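Local structure of possible thiamine biosynthesis enzyme (Candida albicans, 2X7Q) at residues P29-F32 and A33-G37; L58-L61 and L62-N65; F77-D80 and I81-N85; F174-Y178 and F179-K183; Q228-Q231 and Y232-H236. The protein is of unknown function but has the periplasmic binding protein fold and may bind a small solute, possibly one linked to thiamine biosynthesis. The protein carries 1 engineered substitution. One frame throughout, in Å; residues are numbered along the deposited sequence.

Contact 1: residues P29-F32 and A33-G37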
# COMPACT_ATOMS: atom_id res chain seq x y z
N PRO A 29 10.57 -7.90 4.13
CA PRO A 29 10.40 -9.36 4.14
C PRO A 29 10.62 -9.98 2.77
O PRO A 29 11.16 -11.08 2.67
CB PRO A 29 8.95 -9.53 4.58
CG PRO A 29 8.64 -8.32 5.37
CD PRO A 29 9.40 -7.21 4.70
N LEU A 30 10.20 -9.29 1.71
CA LEU A 30 10.39 -9.78 0.35
C LEU A 30 11.87 -9.95 0.04
O LEU A 30 12.27 -10.92 -0.59
CB LEU A 30 9.74 -8.82 -0.66
CG LEU A 30 8.23 -8.63 -0.57
CD1 LEU A 30 7.75 -7.62 -1.60
CD2 LEU A 30 7.52 -9.96 -0.75
N PHE A 31 12.67 -8.99 0.49
CA PHE A 31 14.11 -9.02 0.24
C PHE A 31 14.79 -10.21 0.91
O PHE A 31 15.53 -10.96 0.27
CB PHE A 31 14.76 -7.72 0.70
CG PHE A 31 16.26 -7.81 0.85
CD1 PHE A 31 17.08 -7.79 -0.27
CD2 PHE A 31 16.83 -7.92 2.10
CE1 PHE A 31 18.45 -7.87 -0.13
CE2 PHE A 31 18.20 -8.01 2.25
CZ PHE A 31 19.02 -7.98 1.13
N PHE A 32 14.53 -10.39 2.20
CA PHE A 32 15.16 -11.46 2.97
C PHE A 32 14.77 -12.84 2.45
O PHE A 32 15.55 -13.79 2.53
CB PHE A 32 14.82 -11.33 4.46
CG PHE A 32 15.58 -10.24 5.17
CD1 PHE A 32 14.94 -9.09 5.59
CD2 PHE A 32 16.94 -10.38 5.41
CE1 PHE A 32 15.64 -8.09 6.24
CE2 PHE A 32 17.64 -9.38 6.06
CZ PHE A 32 17.00 -8.23 6.47
N ALA A 33 13.56 -12.95 1.90
CA ALA A 33 13.11 -14.20 1.29
C ALA A 33 14.02 -14.57 0.12
O ALA A 33 14.29 -15.75 -0.12
CB ALA A 33 11.67 -14.08 0.82
N GLN A 34 14.50 -13.56 -0.59
CA GLN A 34 15.42 -13.76 -1.71
C GLN A 34 16.84 -13.98 -1.21
O GLN A 34 17.57 -14.83 -1.72
CB GLN A 34 15.37 -12.56 -2.66
CG GLN A 34 16.29 -12.68 -3.87
CD GLN A 34 16.26 -11.45 -4.75
OE1 GLN A 34 15.62 -11.44 -5.81
NE2 GLN A 34 16.95 -10.40 -4.33
N GLN A 35 17.23 -13.20 -0.20
CA GLN A 35 18.56 -13.31 0.39
C GLN A 35 18.81 -14.71 0.95
O GLN A 35 19.88 -15.29 0.76
CB GLN A 35 18.74 -12.28 1.50
CG GLN A 35 20.12 -12.30 2.16
CD GLN A 35 20.18 -11.43 3.41
OE1 GLN A 35 20.78 -10.35 3.40
NE2 GLN A 35 19.57 -11.91 4.49
N GLN A 36 17.80 -15.26 1.63
CA GLN A 36 17.91 -16.58 2.24
C GLN A 36 17.55 -17.68 1.26
O GLN A 36 17.55 -18.86 1.61
CB GLN A 36 17.04 -16.66 3.49
CG GLN A 36 17.38 -15.63 4.55
CD GLN A 36 18.80 -15.76 5.06
OE1 GLN A 36 19.52 -14.77 5.19
NE2 GLN A 36 19.21 -16.99 5.35
N GLY A 37 17.24 -17.29 0.02
CA GLY A 37 16.94 -18.24 -1.03
C GLY A 37 15.68 -19.05 -0.81
O GLY A 37 15.59 -20.21 -1.24
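The last turn of helix 28-35 ends in a Schellman motif, and within that turn the amide of Gln35 reaches two phenylalanine rings. Gln35 NE2 lies at the edge of the Phe32 ring, close to its plane, 3.2 Å from Phe32 CD2. The amide and that ring are steeply turned, with planes 74° apart. Gln35 OE1 goes to the other ring, approaching obliquely to 3.7 Å from Phe31 CE2. The chain of Gln35 is extended beyond CG, with CG trans to the backbone N (chi1 -179°), which carries the amide back along the helix to the two rings. Phe31 CD2 sits over the centre of one face of Phe32. The amide has a polar partner too: Gln35 NE2 donates to Gln36 OE1 at 2.9 Å, in the plane of that carbonyl and on a lone pair. Gln36 is bent at chi2, which turns its amide toward Gln35.

The backbone closes the helix. Gln35 N binds Phe31 O at 2.9 Å, and Gln36 N binds Phe32 O at 2.8 Å. Gly37 then takes a positive phi of 66°, and its N binds Gln34 O at 3.0 Å. Outside the turn, Phe31 stacks on Tyr243, and the ring of Phe32 meets that of Tyr232 from helix 216-235. The Gln35 amide therefore does two jobs: one N-H is spent on Gln36, while the flat group lies against the Phe32 edge and near Phe31. The bond to Gln36, though bent, probably limits rotation of this exposed amide.

Contact 2: residues L58-L61 and L62-N65. With CA (calcium ion), chain C.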
# COMPACT_ATOMS: atom_id res chain seq x y z
N LEU A 58 0.92 -0.40 -10.11
CA LEU A 58 0.77 -1.82 -9.81
C LEU A 58 -0.47 -2.40 -10.48
O LEU A 58 -0.40 -3.46 -11.11
CB LEU A 58 0.70 -2.05 -8.30
CG LEU A 58 1.93 -1.67 -7.48
CD1 LEU A 58 1.73 -2.03 -6.01
CD2 LEU A 58 3.17 -2.35 -8.03
N ILE A 59 -1.59 -1.71 -10.35
CA ILE A 59 -2.84 -2.15 -10.97
C ILE A 59 -2.74 -2.13 -12.49
O ILE A 59 -3.23 -3.04 -13.17
CB ILE A 59 -4.04 -1.30 -10.52
CG1 ILE A 59 -4.20 -1.36 -9.00
CG2 ILE A 59 -5.31 -1.76 -11.21
CD1 ILE A 59 -5.35 -0.52 -8.47
N ASN A 60 -2.10 -1.10 -13.03
CA ASN A 60 -1.89 -0.99 -14.47
C ASN A 60 -1.06 -2.15 -15.00
O ASN A 60 -1.33 -2.69 -16.08
CB ASN A 60 -1.23 0.34 -14.82
CG ASN A 60 -2.15 1.53 -14.60
OD1 ASN A 60 -3.35 1.36 -14.43
ND2 ASN A 60 -1.58 2.72 -14.61
N LEU A 61 -0.03 -2.53 -14.25
CA LEU A 61 0.84 -3.64 -14.63
C LEU A 61 0.08 -4.96 -14.62
O LEU A 61 0.32 -5.83 -15.46
CB LEU A 61 2.05 -3.71 -13.69
CG LEU A 61 2.99 -2.50 -13.71
CD1 LEU A 61 4.06 -2.64 -12.64
CD2 LEU A 61 3.61 -2.32 -15.08
N LEU A 62 -0.85 -5.11 -13.68
CA LEU A 62 -1.68 -6.30 -13.61
C LEU A 62 -2.66 -6.34 -14.78
O LEU A 62 -2.93 -7.40 -15.34
CB LEU A 62 -2.45 -6.35 -12.29
CG LEU A 62 -1.62 -6.52 -11.02
CD1 LEU A 62 -2.52 -6.51 -9.79
CD2 LEU A 62 -0.81 -7.80 -11.08
N ASN A 63 -3.16 -5.17 -15.16
CA ASN A 63 -4.10 -5.05 -16.26
C ASN A 63 -3.47 -5.37 -17.61
O ASN A 63 -4.11 -5.92 -18.50
CB ASN A 63 -4.73 -3.66 -16.29
CG ASN A 63 -5.65 -3.40 -15.11
OD1 ASN A 63 -6.00 -4.32 -14.37
ND2 ASN A 63 -6.04 -2.14 -14.93
N SER A 64 -2.20 -5.00 -17.77
CA SER A 64 -1.48 -5.22 -19.02
C SER A 64 -0.74 -6.56 -19.01
O SER A 64 -0.06 -6.91 -19.98
CB SER A 64 -0.51 -4.08 -19.29
OG SER A 64 0.43 -3.95 -18.23
N ASN A 65 -0.86 -7.29 -17.90
CA ASN A 65 -0.20 -8.58 -17.74
C ASN A 65 1.32 -8.49 -17.75
O ASN A 65 2.01 -9.49 -18.01
CB ASN A 65 -0.67 -9.57 -18.81
CG ASN A 65 -2.16 -9.86 -18.72
OD1 ASN A 65 -2.83 -9.99 -19.74
ND2 ASN A 65 -2.67 -9.97 -17.51
CA CA C . -5.63 -10.43 -20.36
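Asn63 lays its carboxamide alongside Ile59, one turn earlier in helix 55-63, and overlaps both the methyl branch and the carbonyl of that residue. The two side chains point the same way. Ile59 CG2 is the branch that touches, 3.8 Å from Asn63 ND2. Asn63 CG is trans to its carbonyl carbon (chi1 -68°), which brings the amide carbon CG to 3.1 Å from Ile59 O. This is packing: the side-chain amide makes no hydrogen bond to that oxygen. Asn63 OD1 instead accepts a weak hydrogen bond from Asn85 ND2. The backbone bond Asn63 N to Ile59 O, 2.9 Å, holds the turn beneath.

Leu62 packs CG against Leu58 O at 3.3 Å, and its side chain also touches Phe77 of helix 74-82. Asn60 O accepts Ser64 N at 3.0 Å. Ser64 OG is hydrogen-bonded to Glu66 OE2 and lies 3.1 Å from Asn60 O.

Asn65 leaves the helix with positive phi in a Schellman motif. Its OD1 binds a calcium ion at 2.9 Å, a long distance for this metal. The chemistry divides by side: leucines face the buried interior, while amides and the serine hydroxyl line the helix end, where the neutral side-chain amide oxygen of Asn65 makes a long bond to the calcium ion.

Contact 3: residues F77-D80 and I81-N85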
# COMPACT_ATOMS: atom_id res chain seq x y z
N PHE A 77 -6.63 -1.58 -4.21
CA PHE A 77 -7.19 -2.75 -4.88
C PHE A 77 -8.68 -2.91 -4.60
O PHE A 77 -9.45 -3.24 -5.50
CB PHE A 77 -6.43 -4.02 -4.45
CG PHE A 77 -4.98 -4.02 -4.84
CD1 PHE A 77 -4.60 -4.28 -6.15
CD2 PHE A 77 -3.99 -3.76 -3.91
CE1 PHE A 77 -3.27 -4.29 -6.52
CE2 PHE A 77 -2.65 -3.77 -4.27
CZ PHE A 77 -2.29 -4.03 -5.57
N ILE A 78 -9.08 -2.68 -3.35
CA ILE A 78 -10.49 -2.79 -2.98
C ILE A 78 -11.35 -1.82 -3.77
O ILE A 78 -12.41 -2.19 -4.28
CB ILE A 78 -10.70 -2.54 -1.47
CG1 ILE A 78 -9.92 -3.56 -0.64
CG2 ILE A 78 -12.18 -2.58 -1.13
CD1 ILE A 78 -10.34 -5.00 -0.89
N ALA A 79 -10.91 -0.57 -3.86
CA ALA A 79 -11.65 0.45 -4.59
C ALA A 79 -11.71 0.12 -6.08
O ALA A 79 -12.77 0.24 -6.70
CB ALA A 79 -11.03 1.82 -4.37
N ASP A 80 -10.58 -0.30 -6.64
CA ASP A 80 -10.51 -0.64 -8.06
C ASP A 80 -11.49 -1.76 -8.40
O ASP A 80 -12.15 -1.73 -9.44
CB ASP A 80 -9.09 -1.05 -8.44
CG ASP A 80 -8.82 -0.95 -9.93
OD1 ASP A 80 -9.01 0.15 -10.49
OD2 ASP A 80 -8.43 -1.97 -10.54
N ILE A 81 -11.59 -2.75 -7.51
CA ILE A 81 -12.53 -3.86 -7.70
C ILE A 81 -13.97 -3.39 -7.54
O ILE A 81 -14.84 -3.76 -8.33
CB ILE A 81 -12.25 -5.00 -6.70
CG1 ILE A 81 -10.86 -5.60 -6.93
CG2 ILE A 81 -13.32 -6.08 -6.81
CD1 ILE A 81 -10.50 -6.71 -5.97
N ALA A 82 -14.21 -2.58 -6.52
CA ALA A 82 -15.54 -2.03 -6.25
C ALA A 82 -16.01 -1.13 -7.39
O ALA A 82 -17.21 -0.90 -7.55
CB ALA A 82 -15.54 -1.26 -4.94
N LYS A 83 -15.06 -0.63 -8.17
CA LYS A 83 -15.37 0.26 -9.28
C LYS A 83 -15.62 -0.51 -10.58
O LYS A 83 -15.96 0.08 -11.60
CB LYS A 83 -14.26 1.30 -9.47
CG LYS A 83 -14.23 2.39 -8.39
CD LYS A 83 -12.97 3.25 -8.51
CE LYS A 83 -12.97 4.39 -7.50
NZ LYS A 83 -14.07 5.36 -7.74
N GLY A 84 -15.45 -1.83 -10.53
CA GLY A 84 -15.79 -2.67 -11.66
C GLY A 84 -14.64 -3.37 -12.35
O GLY A 84 -14.77 -3.78 -13.51
N ASN A 85 -13.52 -3.52 -11.67
CA ASN A 85 -12.40 -4.28 -12.23
C ASN A 85 -12.45 -5.74 -11.77
O ASN A 85 -11.85 -6.10 -10.77
CB ASN A 85 -11.06 -3.64 -11.86
CG ASN A 85 -9.90 -4.22 -12.67
OD1 ASN A 85 -10.01 -5.31 -13.23
ND2 ASN A 85 -8.80 -3.50 -12.72
O HOH W 1 -8.21 -0.52 -13.31
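Two flat groups meet here, the carboxylate of Asp80 and the carboxamide of Asn85, with their planes 69° apart. Neither lies flat on the other. Asn85 ND2 donates to Asp80 OD2 at 2.7 Å, a short bond with an N-H...O angle of 139°. The donor comes from the syn side of OD2, somewhat out of the carboxylate plane, and the oxygen is likewise tilted from the amide plane. At the other carboxylate oxygen, a water donates to Asp80 OD1 at 3.0 Å. The same water weakly accepts from Asn85 ND2 at 3.1 Å, bridging the two groups. Asp80 CG is trans to the backbone N (chi1 -160°), which swings the carboxylate forward to the residues after the helix.

The backbone brings Asn85 back to the same residue. Helix 74-82 ends in a Schellman motif, with Gly84 at positive phi and its N bonded to Ile81 O at 3.0 Å. The chain then turns so that Asn85 N reaches Asp80 O at 3.2 Å. Asp80 thus holds Asn85 twice, once through its main-chain oxygen and once through its carboxylate. Asn85 OD1 accepts from Asn87 N.

On the helix itself, the aliphatic part of Lys83 runs over Ala79 O, with CG 3.1 Å from that oxygen. Ile81 CG1 lies 3.1 Å from Phe77 O. Phe77 and Ile81 both touch Val90 of strand 88-95, so this helix covers that part of the sheet. Ile81 also packs on Leu303 of helix 296-306.

Contact 4: residues F174-Y178 and F179-K183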
# COMPACT_ATOMS: atom_id res chain seq x y z
N PHE A 174 -0.37 17.94 1.73
CA PHE A 174 -0.41 16.64 1.08
C PHE A 174 -0.27 15.55 2.14
O PHE A 174 0.14 15.82 3.26
CB PHE A 174 0.69 16.52 0.03
CG PHE A 174 2.08 16.45 0.61
CD1 PHE A 174 2.78 17.61 0.89
CD2 PHE A 174 2.68 15.23 0.87
CE1 PHE A 174 4.06 17.55 1.42
CE2 PHE A 174 3.95 15.16 1.40
CZ PHE A 174 4.65 16.33 1.68
N MSE A 175 -0.61 14.32 1.78
CA MSE A 175 -0.53 13.21 2.73
C MSE A 175 0.44 12.14 2.24
O MSE A 175 0.41 11.73 1.08
CB MSE A 175 -1.92 12.61 2.96
CG MSE A 175 -2.94 13.61 3.47
SE MSE A 175 -4.70 12.83 3.75
CE MSE A 175 -4.21 11.43 4.99
N TRP A 176 1.31 11.69 3.14
CA TRP A 176 2.32 10.70 2.79
C TRP A 176 2.66 9.86 4.01
O TRP A 176 2.47 10.29 5.15
CB TRP A 176 3.57 11.40 2.26
CG TRP A 176 4.31 10.61 1.22
CD1 TRP A 176 5.49 9.94 1.39
CD2 TRP A 176 3.92 10.40 -0.14
NE1 TRP A 176 5.86 9.34 0.21
CE2 TRP A 176 4.92 9.60 -0.74
CE3 TRP A 176 2.83 10.82 -0.91
CZ2 TRP A 176 4.84 9.21 -2.08
CZ3 TRP A 176 2.76 10.42 -2.23
CH2 TRP A 176 3.76 9.63 -2.81
N GLU A 177 3.16 8.65 3.78
CA GLU A 177 3.52 7.75 4.88
C GLU A 177 4.44 8.47 5.87
O GLU A 177 5.39 9.14 5.47
CB GLU A 177 4.17 6.48 4.34
CG GLU A 177 4.30 5.36 5.37
CD GLU A 177 5.46 5.58 6.32
OE1 GLU A 177 6.60 5.76 5.85
OE2 GLU A 177 5.23 5.57 7.55
N TYR A 178 4.13 8.33 7.15
CA TYR A 178 4.83 9.07 8.20
C TYR A 178 6.35 8.91 8.18
O TYR A 178 7.08 9.89 7.98
CB TYR A 178 4.30 8.70 9.59
CG TYR A 178 5.09 9.30 10.72
CD1 TYR A 178 5.03 10.66 11.00
CD2 TYR A 178 5.91 8.50 11.52
CE1 TYR A 178 5.75 11.21 12.04
CE2 TYR A 178 6.64 9.05 12.56
CZ TYR A 178 6.56 10.40 12.81
OH TYR A 178 7.28 10.95 13.85
N PHE A 179 6.83 7.69 8.39
CA PHE A 179 8.26 7.45 8.51
C PHE A 179 9.03 7.82 7.25
O PHE A 179 10.24 8.04 7.29
CB PHE A 179 8.54 5.99 8.90
CG PHE A 179 8.13 5.66 10.31
CD1 PHE A 179 8.95 5.97 11.37
CD2 PHE A 179 6.92 5.04 10.56
CE1 PHE A 179 8.58 5.67 12.67
CE2 PHE A 179 6.54 4.73 11.85
CZ PHE A 179 7.37 5.04 12.91
N THR A 180 8.32 7.89 6.12
CA THR A 180 8.93 8.30 4.87
C THR A 180 9.06 9.82 4.83
O THR A 180 9.94 10.37 4.17
CB THR A 180 8.10 7.82 3.66
OG1 THR A 180 8.00 6.39 3.69
CG2 THR A 180 8.76 8.24 2.35
N SER A 181 8.17 10.50 5.55
CA SER A 181 8.15 11.96 5.59
C SER A 181 8.93 12.49 6.78
O SER A 181 9.27 13.68 6.83
CB SER A 181 6.70 12.46 5.67
OG SER A 181 5.91 11.94 4.62
N LYS A 182 9.22 11.62 7.74
CA LYS A 182 9.87 12.02 8.98
C LYS A 182 11.20 12.72 8.72
O LYS A 182 11.53 13.70 9.38
CB LYS A 182 10.06 10.82 9.90
CG LYS A 182 10.53 11.18 11.30
CD LYS A 182 10.55 9.96 12.21
CE LYS A 182 10.84 10.35 13.65
NZ LYS A 182 12.15 11.02 13.80
N LYS A 183 11.96 12.21 7.75
CA LYS A 183 13.25 12.80 7.40
C LYS A 183 13.11 14.29 7.10
O LYS A 183 13.97 15.08 7.48
CB LYS A 183 13.85 12.09 6.18
CG LYS A 183 15.04 12.83 5.57
CD LYS A 183 15.49 12.16 4.28
CE LYS A 183 16.62 12.94 3.61
NZ LYS A 183 17.09 12.29 2.36
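Glu177 caps helix 178-186 in the tight part of this contact, where strand 173-177 turns into the helix. One carboxylate oxygen, OE1, takes the hydroxyl of Thr180: OG1 to OE1 is 2.6 Å, on the anti lone pair. Thr180 N reaches the same OE1 in a weak bond. The other oxygen, OE2, accepts Phe179 N at 2.8 Å, met from above the carboxylate plane. A bend at chi2 (-78°) folds the Glu177 chain back over the first turn. Ser181 OG closes the other side, donating to Glu177 O at 3.0 Å and lying 3.4 Å from Trp176 CB. At the Trp176 ring edge, Thr180 CG2 is 3.8 Å from NE1.

Tyr178 and Phe179 form an edge-to-face pair. Tyr178 CD2 stands over the centre of the Phe179 face, and the ring planes are 76° apart.

The packing is looser at Lys182, whose CE passes 3.6 Å from Tyr178 OH. Its NZ leads away to a salt bridge with Asp254. Lys183 is exposed, and its NZ forms a salt bridge with Asp249.

Thr180 OG1 also hydrogen-bonds Tyr250 OH, and Glu177 OE2 binds a glycerol, probably from the crystallisation liquor. The carboxylate is thus held by Phe179 N and Thr180 OG1, and more weakly by Thr180 N. Its negative charge probably suits the positive end of the helix dipole, and the glycerol is consistent with a pocket beside it.

Contact 5: residues Q228-Q231 and Y232-H236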
# COMPACT_ATOMS: atom_id res chain seq x y z
N GLN A 228 7.83 -17.29 5.06
CA GLN A 228 9.14 -17.55 5.65
C GLN A 228 9.97 -16.27 5.70
O GLN A 228 10.73 -16.05 6.64
CB GLN A 228 9.88 -18.64 4.86
CG GLN A 228 9.31 -20.04 5.04
CD GLN A 228 10.13 -21.10 4.34
OE1 GLN A 228 10.61 -20.89 3.22
NE2 GLN A 228 10.30 -22.24 4.99
N GLY A 229 9.82 -15.44 4.68
CA GLY A 229 10.52 -14.16 4.63
C GLY A 229 10.07 -13.25 5.75
O GLY A 229 10.86 -12.48 6.29
N ILE A 230 8.79 -13.34 6.10
CA ILE A 230 8.23 -12.57 7.20
C ILE A 230 8.77 -13.07 8.54
O ILE A 230 9.11 -12.27 9.41
CB ILE A 230 6.69 -12.63 7.21
CG1 ILE A 230 6.12 -11.88 6.00
CG2 ILE A 230 6.14 -12.06 8.50
CD1 ILE A 230 4.61 -11.89 5.94
N GLN A 231 8.83 -14.39 8.70
CA GLN A 231 9.33 -14.98 9.93
C GLN A 231 10.79 -14.60 10.15
O GLN A 231 11.19 -14.27 11.27
CB GLN A 231 9.17 -16.50 9.91
CG GLN A 231 9.66 -17.19 11.18
CD GLN A 231 9.49 -18.70 11.14
OE1 GLN A 231 9.00 -19.25 10.15
NE2 GLN A 231 9.89 -19.37 12.21
N TYR A 232 11.59 -14.66 9.09
CA TYR A 232 13.00 -14.29 9.18
C TYR A 232 13.12 -12.84 9.64
O TYR A 232 13.88 -12.54 10.56
CB TYR A 232 13.70 -14.47 7.83
CG TYR A 232 15.20 -14.26 7.89
CD1 TYR A 232 15.74 -12.99 7.77
CD2 TYR A 232 16.06 -15.33 8.09
CE1 TYR A 232 17.11 -12.79 7.83
CE2 TYR A 232 17.43 -15.14 8.15
CZ TYR A 232 17.95 -13.87 8.02
OH TYR A 232 19.31 -13.68 8.09
N TYR A 233 12.37 -11.95 9.01
CA TYR A 233 12.35 -10.55 9.39
C TYR A 233 12.04 -10.40 10.88
O TYR A 233 12.75 -9.69 11.59
CB TYR A 233 11.31 -9.78 8.57
CG TYR A 233 10.95 -8.43 9.14
CD1 TYR A 233 11.70 -7.30 8.83
CD2 TYR A 233 9.87 -8.29 10.01
CE1 TYR A 233 11.37 -6.07 9.37
CE2 TYR A 233 9.54 -7.06 10.54
CZ TYR A 233 10.29 -5.95 10.22
OH TYR A 233 9.97 -4.73 10.75
N ASN A 234 11.00 -11.08 11.33
CA ASN A 234 10.59 -11.03 12.73
C ASN A 234 11.70 -11.47 13.68
O ASN A 234 11.78 -10.98 14.81
CB ASN A 234 9.34 -11.88 12.96
CG ASN A 234 8.07 -11.21 12.47
OD1 ASN A 234 8.07 -10.02 12.17
ND2 ASN A 234 6.99 -11.98 12.39
N GLU A 235 12.54 -12.39 13.23
CA GLU A 235 13.60 -12.94 14.07
C GLU A 235 14.93 -12.23 13.86
O GLU A 235 15.92 -12.53 14.54
CB GLU A 235 13.76 -14.44 13.80
CG GLU A 235 12.49 -15.25 14.05
CD GLU A 235 12.65 -16.71 13.68
OE1 GLU A 235 13.70 -17.07 13.11
OE2 GLU A 235 11.72 -17.50 13.96
N HIS A 236 14.96 -11.29 12.91
CA HIS A 236 16.19 -10.58 12.58
C HIS A 236 15.93 -9.11 12.29
O HIS A 236 16.34 -8.59 11.25
CB HIS A 236 16.88 -11.24 11.38
CG HIS A 236 17.11 -12.71 11.55
ND1 HIS A 236 18.26 -13.22 12.10
CD2 HIS A 236 16.33 -13.77 11.23
CE1 HIS A 236 18.19 -14.54 12.11
NE2 HIS A 236 17.03 -14.90 11.59
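Gln231 and Glu235 lie side by side on helix 216-235, pointing the same way. Gln231 NE2 donates to Glu235 OE2 at 3.1 Å with an N-H...O angle of 154°. The acceptor lies close to the Gln231 amide plane, yet the donor comes from above the carboxylate plane. The two planes are almost perpendicular, 87° apart. With CG anti to the backbone N (chi1 -180°) and the chain extended beyond it, the Gln231 amide runs out level with the carboxylate one turn on. Glu235 OE2 also touches Gln231 CG at 3.5 Å.

Next to this pair, Asn234 packs its ND2 4.0 Å from Ile230 CG2. Under this second pair, Asn234 N binds Ile230 O at 2.9 Å. The bond from Glu235 N to Gln231 O is weak. In the preceding turn, Tyr232 N binds Gln228 O at 2.9 Å.

Farther out, the two tyrosine side chains extend from the helix to other partners. Tyr232 OH hydrogen-bonds Glu239 OE1. Tyr233 packs edge-to-face with Phe264. Ile230 rests on Pro29 of helix 28-35. The arrangement is an i to i+4 polar pair on the exposed side of an amphipathic helix, whose other side packs on neighbouring helices.

Overall arrangement
The contacts belong to a two-lobed fold with two mixed five-stranded sheets. Contacts 1 and 5 touch, their centres 9 Å apart: Phe32 CD2 comes to 3.4 Å from Tyr232 CE1, joining helix 28-35 to helix 216-235. Contacts 2 and 3 form a second touching pair, with centres 13 Å apart. There Ile59 CG2 packs 3.2 Å from Asp80 OD2, and both helix ends lie near bound calcium ions. Contact 4 stands alone on the other sheet, its centre 25 to 26 Å from the rest. Its Glu177 side chain touches His25 and the glycerol, consistent with the interlobe cleft where such proteins bind ligand.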